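Local atomic coordinates of Tae4 (PDB entry 6IJF), a protein that probably acts as a type VI secretion amidase effector of the papain-like peptidase clan, cutting peptide bonds in the cell-wall peptidoglycan of rival bacteria. Residues C[22-26]-C[27-31]; C[55-59]-C[60-64]. All blocks are in the same frame, centred on the assembly; numbering follows the deposited sequence.

Contact 1: residues C[22-26]-C[27-31]; sequences NYLSQ and RDLFT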
loop_
_atom_site.group_PDB
_atom_site.type_symbol
_atom_site.label_atom_id
_atom_site.label_comp_id
_atom_site.label_asym_id
_atom_site.label_seq_id
_atom_site.Cartn_x
_atom_site.Cartn_y
_atom_site.Cartn_z
ATOM N N ASN C 22 0.834 -2.099 -21.213
ATOM C CA ASN C 22 0.791 -0.983 -22.198
ATOM C C ASN C 22 1.372 0.297 -21.588
ATOM O O ASN C 22 1.012 1.376 -22.116
ATOM C CB ASN C 22 -0.632 -0.623 -22.642
ATOM C CG ASN C 22 -1.370 -1.714 -23.384
ATOM O OD1 ASN C 22 -0.744 -2.567 -24.001
ATOM N ND2 ASN C 22 -2.700 -1.662 -23.353
ATOM N N TYR C 23 2.204 0.220 -20.535
ATOM C CA TYR C 23 2.868 1.425 -19.962
ATOM C C TYR C 23 3.604 2.211 -21.055
ATOM O O TYR C 23 4.400 1.659 -21.821
ATOM C CB TYR C 23 3.868 1.099 -18.855
ATOM C CG TYR C 23 4.660 2.278 -18.319
ATOM C CD1 TYR C 23 4.033 3.364 -17.710
ATOM C CD2 TYR C 23 6.051 2.297 -18.372
ATOM C CE1 TYR C 23 4.761 4.437 -17.200
ATOM C CE2 TYR C 23 6.795 3.357 -17.858
ATOM C CZ TYR C 23 6.151 4.427 -17.257
ATOM O OH TYR C 23 6.863 5.483 -16.730
ATOM N N LEU C 24 3.453 3.528 -21.006
ATOM C CA LEU C 24 4.193 4.511 -21.808
ATOM C C LEU C 24 4.313 5.778 -20.954
ATOM O O LEU C 24 3.246 6.274 -20.525
ATOM C CB LEU C 24 3.374 4.699 -23.096
ATOM C CG LEU C 24 4.124 5.254 -24.303
ATOM C CD1 LEU C 24 5.186 4.256 -24.755
ATOM C CD2 LEU C 24 3.144 5.601 -25.427
ATOM N N SER C 25 5.535 6.171 -20.580
ATOM C CA SER C 25 5.836 7.353 -19.731
ATOM C C SER C 25 5.283 8.612 -20.396
ATOM O O SER C 25 5.036 8.583 -21.639
ATOM C CB SER C 25 7.327 7.509 -19.499
ATOM O OG SER C 25 7.946 7.838 -20.718
ATOM N N GLN C 26 5.112 9.689 -19.650
ATOM C CA GLN C 26 4.648 10.973 -20.258
ATOM C C GLN C 26 5.629 11.348 -21.374
ATOM O O GLN C 26 5.181 11.732 -22.435
ATOM C CB GLN C 26 4.615 12.100 -19.227
ATOM C CG GLN C 26 4.015 13.363 -19.815
ATOM C CD GLN C 26 4.486 14.628 -19.148
ATOM O OE1 GLN C 26 5.653 14.787 -18.833
ATOM N NE2 GLN C 26 3.574 15.556 -18.967
ATOM N N ARG C 27 6.932 11.185 -21.131
ATOM C CA ARG C 27 8.016 11.563 -22.074
ATOM C C ARG C 27 7.805 10.799 -23.389
ATOM O O ARG C 27 7.792 11.429 -24.460
ATOM C CB ARG C 27 9.356 11.282 -21.396
ATOM C CG ARG C 27 10.572 11.502 -22.273
ATOM C CD ARG C 27 11.798 11.412 -21.368
ATOM N NE ARG C 27 12.055 10.035 -20.926
ATOM C CZ ARG C 27 12.812 9.672 -19.873
ATOM N NH1 ARG C 27 13.347 10.572 -19.069
ATOM N NH2 ARG C 27 13.096 8.402 -19.661
ATOM N N ASP C 28 7.570 9.493 -23.322
ATOM C CA ASP C 28 7.372 8.648 -24.529
ATOM C C ASP C 28 6.018 8.947 -25.168
ATOM O O ASP C 28 5.943 9.012 -26.402
ATOM C CB ASP C 28 7.555 7.160 -24.201
ATOM C CG ASP C 28 9.028 6.765 -24.006
ATOM O OD1 ASP C 28 9.898 7.336 -24.706
ATOM O OD2 ASP C 28 9.296 5.942 -23.116
ATOM N N LEU C 29 4.957 9.071 -24.371
ATOM C CA LEU C 29 3.604 9.375 -24.913
ATOM C C LEU C 29 3.668 10.658 -25.768
ATOM O O LEU C 29 3.108 10.687 -26.885
ATOM C CB LEU C 29 2.649 9.546 -23.736
ATOM C CG LEU C 29 1.238 9.973 -24.109
ATOM C CD1 LEU C 29 0.456 8.792 -24.660
ATOM C CD2 LEU C 29 0.527 10.574 -22.913
ATOM N N PHE C 30 4.253 11.718 -25.227
ATOM C CA PHE C 30 4.304 13.052 -25.883
ATOM C C PHE C 30 5.207 12.940 -27.116
ATOM O O PHE C 30 4.890 13.569 -28.140
ATOM C CB PHE C 30 4.768 14.116 -24.884
ATOM C CG PHE C 30 3.707 14.620 -23.932
ATOM C CD1 PHE C 30 2.546 13.902 -23.695
ATOM C CD2 PHE C 30 3.908 15.792 -23.224
ATOM C CE1 PHE C 30 1.607 14.355 -22.782
ATOM C CE2 PHE C 30 2.958 16.254 -22.328
ATOM C CZ PHE C 30 1.803 15.536 -22.106
ATOM N N THR C 31 6.297 12.148 -27.046
ATOM C CA THR C 31 7.177 11.930 -28.230
ATOM C C THR C 31 6.356 11.275 -29.342
ATOM O O THR C 31 6.419 11.751 -30.481
ATOM C CB THR C 31 8.447 11.149 -27.891
ATOM O OG1 THR C 31 9.098 11.901 -26.864
ATOM C CG2 THR C 31 9.373 10.995 -29.085
HETATM O O HOH W 1 7.730 4.583 -21.645
#

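Contact 2: residues C[55-59]-C[60-64]; sequences AFVKS and GINIV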
loop_
_atom_site.group_PDB
_atom_site.type_symbol
_atom_site.label_atom_id
_atom_site.label_comp_id
_atom_site.label_asym_id
_atom_site.label_seq_id
_atom_site.Cartn_x
_atom_site.Cartn_y
_atom_site.Cartn_z
ATOM N N ALA C 55 -6.504 6.162 -27.447
ATOM C CA ALA C 55 -7.155 4.843 -27.540
ATOM C C ALA C 55 -8.291 4.898 -28.585
ATOM O O ALA C 55 -8.383 3.966 -29.439
ATOM C CB ALA C 55 -7.639 4.393 -26.188
ATOM N N PHE C 56 -9.124 5.935 -28.533
ATOM C CA PHE C 56 -10.282 6.101 -29.466
ATOM C C PHE C 56 -9.767 6.347 -30.898
ATOM O O PHE C 56 -10.148 5.587 -31.815
ATOM C CB PHE C 56 -11.236 7.194 -28.977
ATOM C CG PHE C 56 -12.265 6.677 -27.994
ATOM C CD1 PHE C 56 -13.386 6.016 -28.441
ATOM C CD2 PHE C 56 -12.058 6.755 -26.629
ATOM C CE1 PHE C 56 -14.331 5.504 -27.554
ATOM C CE2 PHE C 56 -12.989 6.242 -25.735
ATOM C CZ PHE C 56 -14.137 5.637 -26.206
ATOM N N VAL C 57 -8.903 7.337 -31.069
ATOM C CA VAL C 57 -8.319 7.684 -32.398
ATOM C C VAL C 57 -7.730 6.433 -33.042
ATOM O O VAL C 57 -8.085 6.147 -34.174
ATOM C CB VAL C 57 -7.257 8.774 -32.261
ATOM C CG1 VAL C 57 -6.438 8.902 -33.534
ATOM C CG2 VAL C 57 -7.892 10.087 -31.881
ATOM N N LYS C 58 -6.896 5.678 -32.329
ATOM C CA LYS C 58 -6.205 4.499 -32.932
ATOM C C LYS C 58 -7.221 3.397 -33.222
ATOM O O LYS C 58 -6.905 2.498 -34.038
ATOM C CB LYS C 58 -5.092 3.994 -32.020
ATOM C CG LYS C 58 -3.879 4.899 -32.022
ATOM C CD LYS C 58 -2.726 4.252 -31.319
ATOM C CE LYS C 58 -1.555 5.194 -31.216
ATOM N NZ LYS C 58 -0.388 4.489 -30.654
ATOM N N SER C 59 -8.402 3.454 -32.601
ATOM C CA SER C 59 -9.488 2.472 -32.852
ATOM C C SER C 59 -10.402 3.011 -33.966
ATOM O O SER C 59 -11.429 2.403 -34.195
ATOM C CB SER C 59 -10.257 2.138 -31.589
ATOM O OG SER C 59 -9.376 1.720 -30.554
ATOM N N GLY C 60 -10.044 4.127 -34.602
ATOM C CA GLY C 60 -10.769 4.673 -35.771
ATOM C C GLY C 60 -11.908 5.594 -35.367
ATOM O O GLY C 60 -12.793 5.832 -36.188
ATOM N N ILE C 61 -11.886 6.124 -34.144
ATOM C CA ILE C 61 -12.941 7.046 -33.636
ATOM C C ILE C 61 -12.265 8.381 -33.331
ATOM O O ILE C 61 -11.518 8.467 -32.335
ATOM C CB ILE C 61 -13.658 6.442 -32.414
ATOM C CG1 ILE C 61 -14.144 5.017 -32.675
ATOM C CG2 ILE C 61 -14.787 7.352 -31.942
ATOM C CD1 ILE C 61 -14.838 4.370 -31.507
ATOM N N ASN C 62 -12.545 9.405 -34.127
ATOM C CA ASN C 62 -11.895 10.719 -33.928
ATOM C C ASN C 62 -12.643 11.456 -32.817
ATOM O O ASN C 62 -13.861 11.234 -32.650
ATOM C CB ASN C 62 -11.803 11.527 -35.236
ATOM C CG ASN C 62 -10.820 12.682 -35.137
ATOM O OD1 ASN C 62 -10.038 12.787 -34.170
ATOM N ND2 ASN C 62 -10.842 13.557 -36.135
ATOM N N ILE C 63 -11.917 12.299 -32.096
ATOM C CA ILE C 63 -12.411 13.115 -30.958
ATOM C C ILE C 63 -12.693 14.506 -31.525
ATOM O O ILE C 63 -11.711 15.237 -31.711
ATOM C CB ILE C 63 -11.346 13.143 -29.834
ATOM C CG1 ILE C 63 -11.031 11.742 -29.296
ATOM C CG2 ILE C 63 -11.748 14.092 -28.717
ATOM C CD1 ILE C 63 -12.242 10.936 -28.858
ATOM N N VAL C 64 -13.986 14.845 -31.729
ATOM C CA VAL C 64 -14.458 16.120 -32.349
ATOM C C VAL C 64 -15.640 16.676 -31.549
ATOM O O VAL C 64 -16.655 15.989 -31.342
ATOM C CB VAL C 64 -14.803 15.902 -33.836
ATOM C CG1 VAL C 64 -13.635 15.260 -34.554
ATOM C CG2 VAL C 64 -16.062 15.066 -34.047
#

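Contact 1: residues C[22-26]-C[27-31]
Ser25 and Asp28 meet at the start of helix 26-33, where Ser25 is the N-cap. Its OG accepts the amide proton of Asp28 N over 3.1 Å in a nearly straight bond (163°), satisfying an NH that the first turn cannot supply with a carbonyl. Serine suits the place because its hydroxyl is short: with chi1 at 67°, OG sits between the backbone N and the carbonyl carbon and faces the amide of Asp28. Regular helix bonding begins at once, from Leu29 N to Ser25 O.

The tight side is apolar. Leu24 lays its CD2 methyl against Leu29 CA at 3.8 Å, and Leu29 continues inward onto Ile50 and Ile54 of helix 48-58. Gln26, the first residue of the helix, meets Phe30 one turn later: its CG lies over the centre of the ring, a CH-pi contact of 3.8 Å to the centroid, while its amide is tilted 40° to the ring; the extended chain also carries NE2 to a weak bond with Tyr44 O.

Arg27 reaches an acidic side chain of another protein chain. The loose side is at Asp28, whose negative charge is probably favourable near the helix N-terminus. It takes a weak bond from Ser25 OG, and water 1 links the two residues, accepting from Ser25 N at 2.9 Å and donating to Asp28 OD2.

Contact 2: residues C[55-59]-C[60-64]
A Schellman motif ends helix 48-58, with Gly60 as its C-prime residue. Two backbone bonds close it: Ile61 N reaches back to Phe56 O at 3.0 Å, and inside that loop Gly60 N binds Val57 O at 2.8 Å. Both donors stand above the carbonyl planes, by 45° and 58°, as the chain curls under the last turn. Glycine fits here because phi is positive (88°), a backbone shape it adopts readily.

The reversal brings apolar side chains together. Ile61 CD1 approaches the edge of the Phe56 ring, 3.8 Å from CD1 of that ring; its first torsion sets CG1 beside the backbone N and leaves CG2 also near the ring. Ile63 CD1 packs on Phe56 CB at 3.9 Å, and the Phe56 side chain also packs on Leu9 and Met91. Beyond the turn, Asn62 OD1 accepts a bent bond from its neighbour Ile63 N at 2.8 Å and another from Gly79 N.

Paired backbone bonds, a glycine in the left-handed helical conformation and an apolar contact between Phe56 and Ile61 across the turn are the marks of a Schellman C-cap.

The two contacts cap opposite kinds of helix end: contact 1 the start of helix 26-33, contact 2 the finish of helix 48-58, the next helix in the chain. Their centres lie about 18 Å apart and the contacts do not touch, but Leu29 and Phe30 of contact 1 pack on an earlier part of the helix that contact 2 closes. At the N-terminus a side-chain hydroxyl meets one amide, Asp28 N, and an acidic side chain of another protein chain binds Gln26 N; at the C-terminus backbone NH groups meet the spare carbonyls. Both are partly buried. Helices 6-11 and 84-92 pack on the apolar side of contact 2, with Gly60 at the surface.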